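Local coordinates for pesticidal crystal protein Cry2Aa (Bacillus thuringiensis serovar kurstaki, PDB 1I5P) that promotes colloid-osmotic lysis in dipteran and lepidopteran larvae by binding to the epithelial cells of the midgut, at residues Y169-L174 against I224-T229; D218-C223 against E254-W259; F300-N305 against R440-N445; V504-R509 against S528-R533. One frame throughout, in Å; residues are numbered along the deposited sequence.

Contact 1. Residues Y169-L174 against I224-T229; sequences YQLLLL and INTYQT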
# COMPACT_ATOMS: atom_id res chain seq x y z
N TYR A 169 -10.08 9.20 -22.31
CA TYR A 169 -8.98 8.30 -21.99
C TYR A 169 -8.32 8.64 -20.67
O TYR A 169 -7.16 8.32 -20.46
CB TYR A 169 -7.92 8.36 -23.08
CG TYR A 169 -8.46 8.39 -24.48
CD1 TYR A 169 -8.68 9.60 -25.14
CD2 TYR A 169 -8.76 7.21 -25.16
CE1 TYR A 169 -9.17 9.63 -26.45
CE2 TYR A 169 -9.26 7.23 -26.46
CZ TYR A 169 -9.46 8.44 -27.10
OH TYR A 169 -9.94 8.48 -28.38
N GLN A 170 -9.06 9.27 -19.77
CA GLN A 170 -8.49 9.66 -18.49
C GLN A 170 -7.94 8.51 -17.66
O GLN A 170 -6.85 8.62 -17.09
CB GLN A 170 -9.50 10.46 -17.66
CG GLN A 170 -10.09 11.65 -18.41
CD GLN A 170 -10.67 12.70 -17.49
OE1 GLN A 170 -11.42 12.39 -16.57
NE2 GLN A 170 -10.31 13.96 -17.73
N LEU A 171 -8.66 7.39 -17.60
CA LEU A 171 -8.18 6.25 -16.82
C LEU A 171 -6.98 5.60 -17.50
O LEU A 171 -6.01 5.21 -16.84
CB LEU A 171 -9.27 5.20 -16.64
CG LEU A 171 -8.87 4.00 -15.76
CD1 LEU A 171 -8.82 4.44 -14.29
CD2 LEU A 171 -9.87 2.87 -15.93
N LEU A 172 -7.05 5.48 -18.82
CA LEU A 172 -5.97 4.87 -19.58
C LEU A 172 -4.67 5.66 -19.47
O LEU A 172 -3.58 5.08 -19.45
CB LEU A 172 -6.38 4.75 -21.05
CG LEU A 172 -5.35 4.12 -21.99
CD1 LEU A 172 -4.76 2.88 -21.35
CD2 LEU A 172 -6.03 3.78 -23.32
N LEU A 173 -4.79 6.98 -19.37
CA LEU A 173 -3.63 7.86 -19.27
C LEU A 173 -3.23 8.16 -17.83
O LEU A 173 -2.20 8.77 -17.59
CB LEU A 173 -3.93 9.17 -20.00
CG LEU A 173 -4.17 9.08 -21.51
CD1 LEU A 173 -4.73 10.40 -22.03
CD2 LEU A 173 -2.85 8.76 -22.20
N LEU A 174 -4.05 7.73 -16.87
CA LEU A 174 -3.77 8.01 -15.47
C LEU A 174 -2.34 7.65 -15.02
O LEU A 174 -1.69 8.44 -14.33
CB LEU A 174 -4.80 7.33 -14.57
CG LEU A 174 -4.96 7.92 -13.16
CD1 LEU A 174 -5.28 9.42 -13.25
CD2 LEU A 174 -6.06 7.19 -12.40
N ILE A 224 -7.76 10.48 -7.75
CA ILE A 224 -8.75 9.79 -6.94
C ILE A 224 -10.10 9.74 -7.65
O ILE A 224 -10.72 8.68 -7.74
CB ILE A 224 -8.91 10.49 -5.57
CG1 ILE A 224 -7.60 10.37 -4.79
CG2 ILE A 224 -10.07 9.86 -4.79
CD1 ILE A 224 -7.51 11.26 -3.58
N ASN A 225 -10.55 10.88 -8.15
CA ASN A 225 -11.83 10.93 -8.85
C ASN A 225 -11.85 10.05 -10.10
O ASN A 225 -12.82 9.35 -10.35
CB ASN A 225 -12.18 12.38 -9.22
CG ASN A 225 -12.42 13.26 -8.00
OD1 ASN A 225 -12.70 12.77 -6.91
ND2 ASN A 225 -12.32 14.58 -8.19
N THR A 226 -10.78 10.09 -10.89
CA THR A 226 -10.72 9.28 -12.10
C THR A 226 -10.84 7.79 -11.77
O THR A 226 -11.59 7.06 -12.41
CB THR A 226 -9.40 9.52 -12.87
OG1 THR A 226 -9.31 10.90 -13.25
CG2 THR A 226 -9.34 8.66 -14.13
N TYR A 227 -10.10 7.36 -10.77
CA TYR A 227 -10.12 5.96 -10.37
C TYR A 227 -11.47 5.55 -9.77
O TYR A 227 -12.00 4.50 -10.11
CB TYR A 227 -9.02 5.68 -9.36
CG TYR A 227 -9.05 4.28 -8.80
CD1 TYR A 227 -8.54 3.21 -9.53
CD2 TYR A 227 -9.57 4.03 -7.53
CE1 TYR A 227 -8.54 1.92 -9.01
CE2 TYR A 227 -9.58 2.74 -7.01
CZ TYR A 227 -9.07 1.70 -7.75
OH TYR A 227 -9.07 0.43 -7.21
N GLN A 228 -12.01 6.38 -8.89
CA GLN A 228 -13.30 6.07 -8.25
C GLN A 228 -14.42 5.92 -9.26
O GLN A 228 -15.26 5.03 -9.13
CB GLN A 228 -13.69 7.13 -7.22
CG GLN A 228 -12.99 6.96 -5.88
CD GLN A 228 -13.67 7.74 -4.76
OE1 GLN A 228 -13.67 8.97 -4.74
NE2 GLN A 228 -14.26 7.01 -3.81
N THR A 229 -14.45 6.79 -10.26
CA THR A 229 -15.48 6.72 -11.29
C THR A 229 -15.41 5.37 -12.01
O THR A 229 -16.43 4.71 -12.25
CB THR A 229 -15.32 7.85 -12.33
OG1 THR A 229 -15.55 9.11 -11.69
CG2 THR A 229 -16.31 7.68 -13.47
O HOH W 1 -11.64 12.45 -13.60
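The hydroxyl of Thr226 is held from two quarters: it hydrogen-bonds to the carbonyl of Tyr222 one turn earlier in its own helix, and water 1 donates to its OG1 at 2.8 Å. The same water gives its other proton to Gln170 OE1 at 3.0 Å, so a single solvent molecule joins residues 169-174 to helix 202-232. The far end of the amide is held as well, because Gln170 NE2 bonds to the carbonyl of Gln165.

Beneath this polar rim the methyl of Thr226 makes the apolar part of the contact. With CG2 anti to the backbone N and OG1 beside it (chi1 -61°), the hydroxyl turns back to its own helix while the methyl points across. Thr226 CG2 rests on the backbone of the opposite turn, 3.8 Å from Leu171 N, and also meets Gln170 CB at 4.0 Å. Leu174 arrives tip to tip, its CD2 standing 4.0 Å from Thr226 CG2. Leu171 reaches in more loosely, its CD1 lying 4.4 Å from Tyr227 CA. The backbones come nearest at this point, with 6.2 Å between Leu171 CA and Thr226 CA.

The two helix segments cross at -120°, their axes 9.7 Å apart, within the helical bundle of the toxin. Leu171 also packs on Leu101 of helix 88-101, and helix 238-259 packs on both segments, where Phe244 and Val252 touch Leu171 and Leu174 respectively and Phe253 meets the Tyr227 ring edge-to-face.

Contact 2. Residues D218-C223 against E254-W259; sequences DYSNYC and EYVSIW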
# COMPACT_ATOMS: atom_id res chain seq x y z
N ASP A 218 -4.96 19.48 -6.47
CA ASP A 218 -5.54 19.29 -7.80
C ASP A 218 -5.20 17.94 -8.41
O ASP A 218 -6.09 17.22 -8.89
CB ASP A 218 -5.06 20.40 -8.75
CG ASP A 218 -5.51 21.78 -8.31
OD1 ASP A 218 -6.35 21.86 -7.39
OD2 ASP A 218 -5.04 22.77 -8.89
N TYR A 219 -3.92 17.59 -8.41
CA TYR A 219 -3.49 16.33 -8.98
C TYR A 219 -3.98 15.13 -8.18
O TYR A 219 -4.36 14.11 -8.76
CB TYR A 219 -1.96 16.31 -9.08
CG TYR A 219 -1.38 17.42 -9.94
CD1 TYR A 219 -0.03 17.74 -9.86
CD2 TYR A 219 -2.18 18.14 -10.83
CE1 TYR A 219 0.51 18.74 -10.65
CE2 TYR A 219 -1.64 19.16 -11.62
CZ TYR A 219 -0.30 19.46 -11.52
OH TYR A 219 0.26 20.47 -12.27
N SER A 220 -3.99 15.25 -6.86
CA SER A 220 -4.45 14.15 -6.01
C SER A 220 -5.92 13.88 -6.25
O SER A 220 -6.32 12.75 -6.52
CB SER A 220 -4.23 14.47 -4.53
OG SER A 220 -2.86 14.49 -4.17
N ASN A 221 -6.73 14.93 -6.17
CA ASN A 221 -8.17 14.78 -6.38
C ASN A 221 -8.48 14.24 -7.77
O ASN A 221 -9.34 13.37 -7.92
CB ASN A 221 -8.89 16.11 -6.15
CG ASN A 221 -8.92 16.53 -4.69
OD1 ASN A 221 -8.72 15.71 -3.79
ND2 ASN A 221 -9.19 17.81 -4.44
N TYR A 222 -7.77 14.73 -8.78
CA TYR A 222 -7.99 14.26 -10.15
C TYR A 222 -7.76 12.75 -10.26
O TYR A 222 -8.54 12.04 -10.88
CB TYR A 222 -7.08 14.98 -11.14
CG TYR A 222 -7.15 14.40 -12.53
CD1 TYR A 222 -8.25 14.65 -13.36
CD2 TYR A 222 -6.15 13.56 -13.01
CE1 TYR A 222 -8.35 14.06 -14.63
CE2 TYR A 222 -6.24 12.97 -14.27
CZ TYR A 222 -7.34 13.22 -15.07
OH TYR A 222 -7.40 12.62 -16.31
N CYS A 223 -6.67 12.27 -9.65
CA CYS A 223 -6.36 10.84 -9.68
C CYS A 223 -7.41 10.03 -8.94
O CYS A 223 -7.88 9.01 -9.44
CB CYS A 223 -4.98 10.58 -9.05
SG CYS A 223 -3.59 11.17 -10.03
N GLU A 254 0.46 5.07 -5.21
CA GLU A 254 1.65 5.04 -4.37
C GLU A 254 2.18 6.47 -4.44
O GLU A 254 2.69 7.01 -3.46
CB GLU A 254 2.69 4.08 -4.94
CG GLU A 254 2.66 2.72 -4.29
CD GLU A 254 3.01 2.77 -2.81
OE1 GLU A 254 2.27 2.17 -2.01
OE2 GLU A 254 4.02 3.42 -2.46
N TYR A 255 2.01 7.08 -5.61
CA TYR A 255 2.46 8.45 -5.82
C TYR A 255 1.54 9.44 -5.13
O TYR A 255 2.00 10.37 -4.48
CB TYR A 255 2.53 8.74 -7.32
CG TYR A 255 3.41 7.77 -8.06
CD1 TYR A 255 2.90 6.98 -9.10
CD2 TYR A 255 4.75 7.61 -7.71
CE1 TYR A 255 3.72 6.05 -9.76
CE2 TYR A 255 5.57 6.70 -8.37
CZ TYR A 255 5.05 5.92 -9.39
OH TYR A 255 5.88 5.03 -10.02
N VAL A 256 0.24 9.26 -5.28
CA VAL A 256 -0.69 10.16 -4.64
C VAL A 256 -0.41 10.20 -3.14
O VAL A 256 -0.46 11.26 -2.52
CB VAL A 256 -2.15 9.73 -4.87
CG1 VAL A 256 -3.09 10.70 -4.16
CG2 VAL A 256 -2.46 9.71 -6.36
N SER A 257 -0.10 9.04 -2.57
CA SER A 257 0.19 8.92 -1.14
C SER A 257 1.51 9.59 -0.72
O SER A 257 1.67 9.98 0.44
CB SER A 257 0.24 7.46 -0.73
OG SER A 257 -1.05 6.88 -0.74
N ILE A 258 2.45 9.72 -1.65
CA ILE A 258 3.70 10.36 -1.29
C ILE A 258 3.66 11.87 -1.52
O ILE A 258 4.36 12.62 -0.84
CB ILE A 258 4.91 9.75 -2.06
CG1 ILE A 258 6.21 10.10 -1.34
CG2 ILE A 258 4.94 10.26 -3.49
CD1 ILE A 258 6.34 9.48 0.04
N TRP A 259 2.83 12.33 -2.46
CA TRP A 259 2.74 13.76 -2.75
C TRP A 259 2.38 14.61 -1.54
O TRP A 259 3.01 15.64 -1.29
CB TRP A 259 1.71 14.03 -3.85
CG TRP A 259 2.03 13.39 -5.17
CD1 TRP A 259 3.25 12.95 -5.60
CD2 TRP A 259 1.10 13.13 -6.23
NE1 TRP A 259 3.14 12.43 -6.87
CE2 TRP A 259 1.83 12.52 -7.28
CE3 TRP A 259 -0.27 13.34 -6.39
CZ2 TRP A 259 1.23 12.13 -8.48
CZ3 TRP A 259 -0.87 12.96 -7.59
CH2 TRP A 259 -0.11 12.36 -8.61
O HOH W 2 -1.93 13.31 -1.97
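Apolar contacts join Val256 to the facing helix by both of its methyls. Val256 CG2 meets Cys223 CB at 3.8 Å, while CG1 lies against the side chain of Ser220. The neighbouring turn adds Trp259, whose six-membered ring reaches Tyr219 obliquely, Trp259 CZ3 to Tyr219 CB 3.8 Å. Tyr219 touches through CB and its backbone; the phenol leads off to His184, to which OH is hydrogen-bonded.

A sulfur-aromatic contact comes next. Cys223 SG sits at the edge of the Trp259 six-membered ring, 5.1 Å from the centroid and 77° off the ring normal, with CH2 the nearest ring atom at 3.9 Å. Ser220 OG approaches the same rim in the plane of the indole, 3.6 Å from Trp259 CE3. The indole takes this position with CG beside the backbone N (chi1 -62°), which lays one of its faces over the Val256 and Tyr255 backbone of its own helix and turns the ring edge to helix 202-232. At the far side of the ring system NE1 bonds to Asn182 OD1 of helix 170-193.

The polar link is made by water 2, which donates to Ser220 OG at 2.7 Å and to Val256 O at 2.6 Å.

The helix segments run nearly antiparallel, at 150°, in a buried part of the helical domain. A valine, a cysteine, a serine and an indole rim are in van der Waals contact; the buried hydroxyl is bonded to Thr216 O and the water, and the water bridges the two helices. The ring hydrogens probably present a weakly positive rim to the serine oxygen and the cysteine sulfur.

Contact 3. Residues F300-N305 against R440-N445; sequences FQVNSN and RPLHYN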
# COMPACT_ATOMS: atom_id res chain seq x y z
N PHE A 300 -10.58 -8.59 4.52
CA PHE A 300 -9.18 -8.85 4.22
C PHE A 300 -8.21 -8.22 5.21
O PHE A 300 -7.06 -8.64 5.29
CB PHE A 300 -8.86 -8.39 2.79
CG PHE A 300 -9.66 -9.10 1.72
CD1 PHE A 300 -9.75 -8.56 0.44
CD2 PHE A 300 -10.33 -10.29 1.99
CE1 PHE A 300 -10.48 -9.20 -0.56
CE2 PHE A 300 -11.07 -10.94 1.00
CZ PHE A 300 -11.14 -10.39 -0.28
N GLN A 301 -8.66 -7.22 5.96
CA GLN A 301 -7.78 -6.57 6.93
C GLN A 301 -8.08 -6.94 8.38
O GLN A 301 -7.63 -6.27 9.30
CB GLN A 301 -7.85 -5.05 6.75
CG GLN A 301 -7.23 -4.59 5.45
CD GLN A 301 -7.26 -3.09 5.30
OE1 GLN A 301 -6.40 -2.39 5.82
NE2 GLN A 301 -8.27 -2.59 4.59
N VAL A 302 -8.84 -8.02 8.57
CA VAL A 302 -9.15 -8.46 9.92
C VAL A 302 -7.86 -8.91 10.59
O VAL A 302 -7.11 -9.71 10.03
CB VAL A 302 -10.16 -9.63 9.91
CG1 VAL A 302 -10.12 -10.39 11.25
CG2 VAL A 302 -11.56 -9.10 9.66
N ASN A 303 -7.61 -8.39 11.79
CA ASN A 303 -6.42 -8.72 12.56
C ASN A 303 -5.15 -8.23 11.87
O ASN A 303 -4.09 -8.84 12.01
CB ASN A 303 -6.32 -10.23 12.78
CG ASN A 303 -7.37 -10.75 13.77
OD1 ASN A 303 -7.94 -9.99 14.54
ND2 ASN A 303 -7.59 -12.07 13.76
N SER A 304 -5.24 -7.13 11.13
CA SER A 304 -4.08 -6.58 10.43
C SER A 304 -3.02 -6.06 11.40
O SER A 304 -1.86 -5.91 11.03
CB SER A 304 -4.49 -5.42 9.51
OG SER A 304 -4.85 -5.90 8.22
N ASN A 305 -3.43 -5.78 12.64
CA ASN A 305 -2.50 -5.27 13.63
C ASN A 305 -1.75 -6.38 14.35
O ASN A 305 -0.86 -6.13 15.16
CB ASN A 305 -3.24 -4.38 14.64
CG ASN A 305 -4.34 -5.12 15.37
OD1 ASN A 305 -5.10 -5.88 14.78
ND2 ASN A 305 -4.44 -4.89 16.68
N ARG A 440 -23.06 -6.07 4.89
CA ARG A 440 -22.63 -5.68 6.22
C ARG A 440 -21.12 -5.76 6.43
O ARG A 440 -20.60 -6.79 6.85
CB ARG A 440 -23.36 -6.53 7.26
CG ARG A 440 -24.85 -6.28 7.23
CD ARG A 440 -25.68 -7.39 7.83
NE ARG A 440 -27.06 -7.24 7.38
CZ ARG A 440 -28.10 -7.86 7.90
NH1 ARG A 440 -27.95 -8.70 8.91
NH2 ARG A 440 -29.32 -7.64 7.41
N PRO A 441 -20.41 -4.67 6.13
CA PRO A 441 -18.95 -4.63 6.28
C PRO A 441 -18.56 -4.94 7.72
O PRO A 441 -19.27 -4.59 8.64
CB PRO A 441 -18.61 -3.20 5.89
CG PRO A 441 -19.65 -2.90 4.86
CD PRO A 441 -20.89 -3.42 5.54
N LEU A 442 -17.42 -5.61 7.89
CA LEU A 442 -16.96 -5.94 9.24
C LEU A 442 -16.34 -4.73 9.93
O LEU A 442 -15.84 -3.82 9.27
CB LEU A 442 -15.92 -7.06 9.19
CG LEU A 442 -16.41 -8.48 8.94
CD1 LEU A 442 -17.26 -8.53 7.70
CD2 LEU A 442 -15.21 -9.40 8.81
N HIS A 443 -16.37 -4.72 11.26
CA HIS A 443 -15.77 -3.63 12.01
C HIS A 443 -14.34 -4.05 12.31
O HIS A 443 -13.91 -5.15 11.93
CB HIS A 443 -16.55 -3.34 13.30
CG HIS A 443 -16.59 -4.47 14.28
ND1 HIS A 443 -15.49 -4.85 15.02
CD2 HIS A 443 -17.60 -5.29 14.65
CE1 HIS A 443 -15.83 -5.85 15.82
NE2 HIS A 443 -17.10 -6.14 15.61
N TYR A 444 -13.59 -3.18 12.98
CA TYR A 444 -12.19 -3.46 13.31
C TYR A 444 -12.03 -4.82 14.01
O TYR A 444 -12.65 -5.08 15.04
CB TYR A 444 -11.64 -2.35 14.21
CG TYR A 444 -10.14 -2.40 14.40
CD1 TYR A 444 -9.28 -1.95 13.39
CD2 TYR A 444 -9.58 -2.90 15.58
CE1 TYR A 444 -7.89 -2.00 13.56
CE2 TYR A 444 -8.20 -2.95 15.76
CZ TYR A 444 -7.36 -2.49 14.74
OH TYR A 444 -6.00 -2.52 14.92
N ASN A 445 -11.20 -5.68 13.42
CA ASN A 445 -10.94 -7.01 13.95
C ASN A 445 -12.18 -7.81 14.31
O ASN A 445 -12.16 -8.61 15.24
CB ASN A 445 -10.03 -6.92 15.18
CG ASN A 445 -8.60 -6.57 14.82
OD1 ASN A 445 -7.74 -6.43 15.69
ND2 ASN A 445 -8.34 -6.43 13.53
O HOH W 3 -10.04 -5.19 10.99
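The chain turns sharply at Gln301-Ser304, a type II beta turn whose third residue, Asn303, has a positive phi, and Val302 CA comes within 4.6 Å of Asn445 CA. The carbonyl of Gln301 accepts both the turn bond from Ser304 N, at 3.1 Å, and a proton from water 3. That water in turn accepts from Asn445 N at 2.7 Å, tying the turn to the opposite loop.

Val302 and Leu442 meet at about a right angle, CG2 to CD2 3.8 Å. The side chain of Asn445 lies between those of Asn303 and Asn305, its amide plane turned 76° from that of Asn303. Asn305 has CG between the backbone N and the carbonyl carbon (chi1 60°), which swings its amide to the phenol of Tyr444, CG to OH 3.1 Å. Their polar partners lie elsewhere: Asn305 ND2 bonds to the carbonyl of Ala501 and Tyr444 OH to that of Ile499.

The two loops thus meet at the border of the beta-prism domain. Leu442 packs on Phe295 and Leu299 of helix 293-300, Val302 O bonds to Asn425 of strand 422-430, and Tyr444 lies against Thr510 and Ile512 of strand 510-513.

Contact 4. Residues V504-R509 against S528-R533; sequences VNNQTR and SNTTAR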
# COMPACT_ATOMS: atom_id res chain seq x y z
N VAL A 504 -7.70 -1.31 20.53
CA VAL A 504 -8.69 -0.25 20.33
C VAL A 504 -9.98 -0.67 21.03
O VAL A 504 -10.38 -1.83 20.94
CB VAL A 504 -9.01 -0.06 18.82
CG1 VAL A 504 -9.90 1.16 18.63
CG2 VAL A 504 -7.72 0.08 18.02
N ASN A 505 -10.62 0.25 21.73
CA ASN A 505 -11.89 -0.08 22.38
C ASN A 505 -13.02 0.33 21.45
O ASN A 505 -12.77 0.91 20.39
CB ASN A 505 -12.01 0.62 23.75
CG ASN A 505 -11.93 2.13 23.65
OD1 ASN A 505 -11.94 2.82 24.67
ND2 ASN A 505 -11.86 2.65 22.43
N ASN A 506 -14.26 0.05 21.83
CA ASN A 506 -15.40 0.39 20.99
C ASN A 506 -15.15 -0.20 19.60
O ASN A 506 -15.44 0.44 18.58
CB ASN A 506 -15.55 1.92 20.88
CG ASN A 506 -15.91 2.58 22.21
OD1 ASN A 506 -15.76 3.79 22.37
ND2 ASN A 506 -16.39 1.78 23.15
N GLN A 507 -14.63 -1.41 19.54
CA GLN A 507 -14.32 -2.05 18.26
C GLN A 507 -15.53 -2.27 17.35
O GLN A 507 -15.38 -2.24 16.13
CB GLN A 507 -13.60 -3.38 18.48
CG GLN A 507 -12.20 -3.20 19.06
CD GLN A 507 -11.51 -4.52 19.35
OE1 GLN A 507 -10.68 -5.00 18.56
NE2 GLN A 507 -11.85 -5.12 20.48
N THR A 508 -16.71 -2.46 17.93
CA THR A 508 -17.90 -2.68 17.11
C THR A 508 -18.34 -1.41 16.40
O THR A 508 -19.13 -1.47 15.46
CB THR A 508 -19.08 -3.19 17.94
OG1 THR A 508 -19.46 -2.19 18.89
CG2 THR A 508 -18.72 -4.48 18.66
N ARG A 509 -17.83 -0.27 16.86
CA ARG A 509 -18.17 1.01 16.27
C ARG A 509 -16.96 1.64 15.58
O ARG A 509 -16.97 2.82 15.26
CB ARG A 509 -18.70 1.96 17.35
CG ARG A 509 -19.88 1.43 18.17
CD ARG A 509 -21.21 1.61 17.47
NE ARG A 509 -21.46 3.01 17.14
CZ ARG A 509 -21.70 3.96 18.04
NH1 ARG A 509 -21.72 3.67 19.34
NH2 ARG A 509 -21.89 5.21 17.64
N SER A 528 -17.98 8.03 20.29
CA SER A 528 -17.20 9.00 21.04
C SER A 528 -16.43 8.32 22.17
O SER A 528 -16.82 7.25 22.65
CB SER A 528 -18.13 10.09 21.59
OG SER A 528 -17.39 11.22 22.01
N ASN A 529 -15.33 8.94 22.58
CA ASN A 529 -14.48 8.42 23.65
C ASN A 529 -13.86 7.07 23.32
O ASN A 529 -13.82 6.15 24.15
CB ASN A 529 -15.26 8.33 24.96
CG ASN A 529 -14.35 8.15 26.16
OD1 ASN A 529 -13.16 8.44 26.10
ND2 ASN A 529 -14.92 7.68 27.27
N THR A 530 -13.35 6.95 22.10
CA THR A 530 -12.69 5.73 21.67
C THR A 530 -11.19 6.00 21.79
O THR A 530 -10.70 7.06 21.39
CB THR A 530 -13.02 5.39 20.20
OG1 THR A 530 -14.42 5.11 20.07
CG2 THR A 530 -12.22 4.17 19.74
N THR A 531 -10.47 5.04 22.36
CA THR A 531 -9.04 5.17 22.52
C THR A 531 -8.31 4.09 21.75
O THR A 531 -8.65 2.91 21.84
CB THR A 531 -8.63 5.07 24.01
OG1 THR A 531 -9.13 6.20 24.72
CG2 THR A 531 -7.11 5.03 24.14
N ALA A 532 -7.33 4.51 20.97
CA ALA A 532 -6.51 3.60 20.18
C ALA A 532 -5.09 3.69 20.72
O ALA A 532 -4.48 4.76 20.72
CB ALA A 532 -6.55 4.00 18.70
N ARG A 533 -4.57 2.57 21.20
CA ARG A 533 -3.21 2.55 21.73
C ARG A 533 -2.22 1.97 20.74
O ARG A 533 -2.49 0.96 20.09
CB ARG A 533 -3.14 1.74 23.02
CG ARG A 533 -1.70 1.35 23.38
CD ARG A 533 -1.57 0.84 24.80
NE ARG A 533 -1.82 1.91 25.77
CZ ARG A 533 -1.72 1.76 27.08
NH1 ARG A 533 -1.38 0.58 27.60
NH2 ARG A 533 -1.95 2.79 27.88
O HOH W 4 -12.01 5.31 25.68
O HOH W 5 -15.30 4.21 17.57
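Two asparagine torsions direct residues 504-509 to the strand at Ser528-Arg533. Asn505 holds CG between its backbone N and carbonyl carbon (chi1 59°), laying its amide by Thr530 and Thr531, whereas in Asn506 CG stands beside the backbone N (chi1 -66°), and a positive phi turns this residue to face Thr530. There Asn506 OD1 approaches Thr530 OG1 to 3.0 Å. The threonine hydroxyl is hydrogen-bonded to the carbonyl of Gln527, and water 5 donates to Thr530 OG1 at 2.8 Å while reaching Arg509 O only weakly. As modelled, Asn505 ND2 stands 2.8 Å from Thr531 N, donor against donor, so which end of the amide faces the strand is doubtful. Water 4 lies near this amide, Asn529 O and Thr531 OG1, and how its protons are shared is not settled.

The strand belongs to the lectin-like jelly-roll sandwich of the toxin. It enters its sheet through a G1 beta bulge, Asn529 and Thr530 together facing Val609, with Asn529 at positive phi. On its other edge the short strand 503-504 supplies an antiparallel partner. Val504 and Ala532 form a non-hydrogen-bonded pair, CA to CA 4.4 Å, and beside it Asn505 N gives a weak bond of 3.3 Å to Thr531 O, though a fairly straight one (160°). The side chains of the pair share one face of the sheet, Val504 CG2 meeting Ala532 CB at 4.1 Å. The other methyl, Val504 CG1, touches Thr530 CG2 at 4.0 Å, the two side chains meeting at a slant. Phe525 of strand 522-525 packs on Val504, Thr530 and Ala532.

Contacts 1 and 2 both use helix 202-232 in the N-terminal helical bundle; their centres are 12 Å apart, their segments alternate along the chain, and they touch where Leu174 and Gln170 pack on Tyr222. Contacts 3 and 4 follow in series, in the middle and C-terminal domains. Yet they too touch, with centres 14 Å apart: His443 and Tyr444 of contact 3 pack on Val504, Gln507 and Thr508 of contact 4, joining beta prism to beta sandwich. The bundle pair stays separate, its centres 26 to 35 Å from the other two, so the four contacts sample all three domains of the toxin and one junction between them.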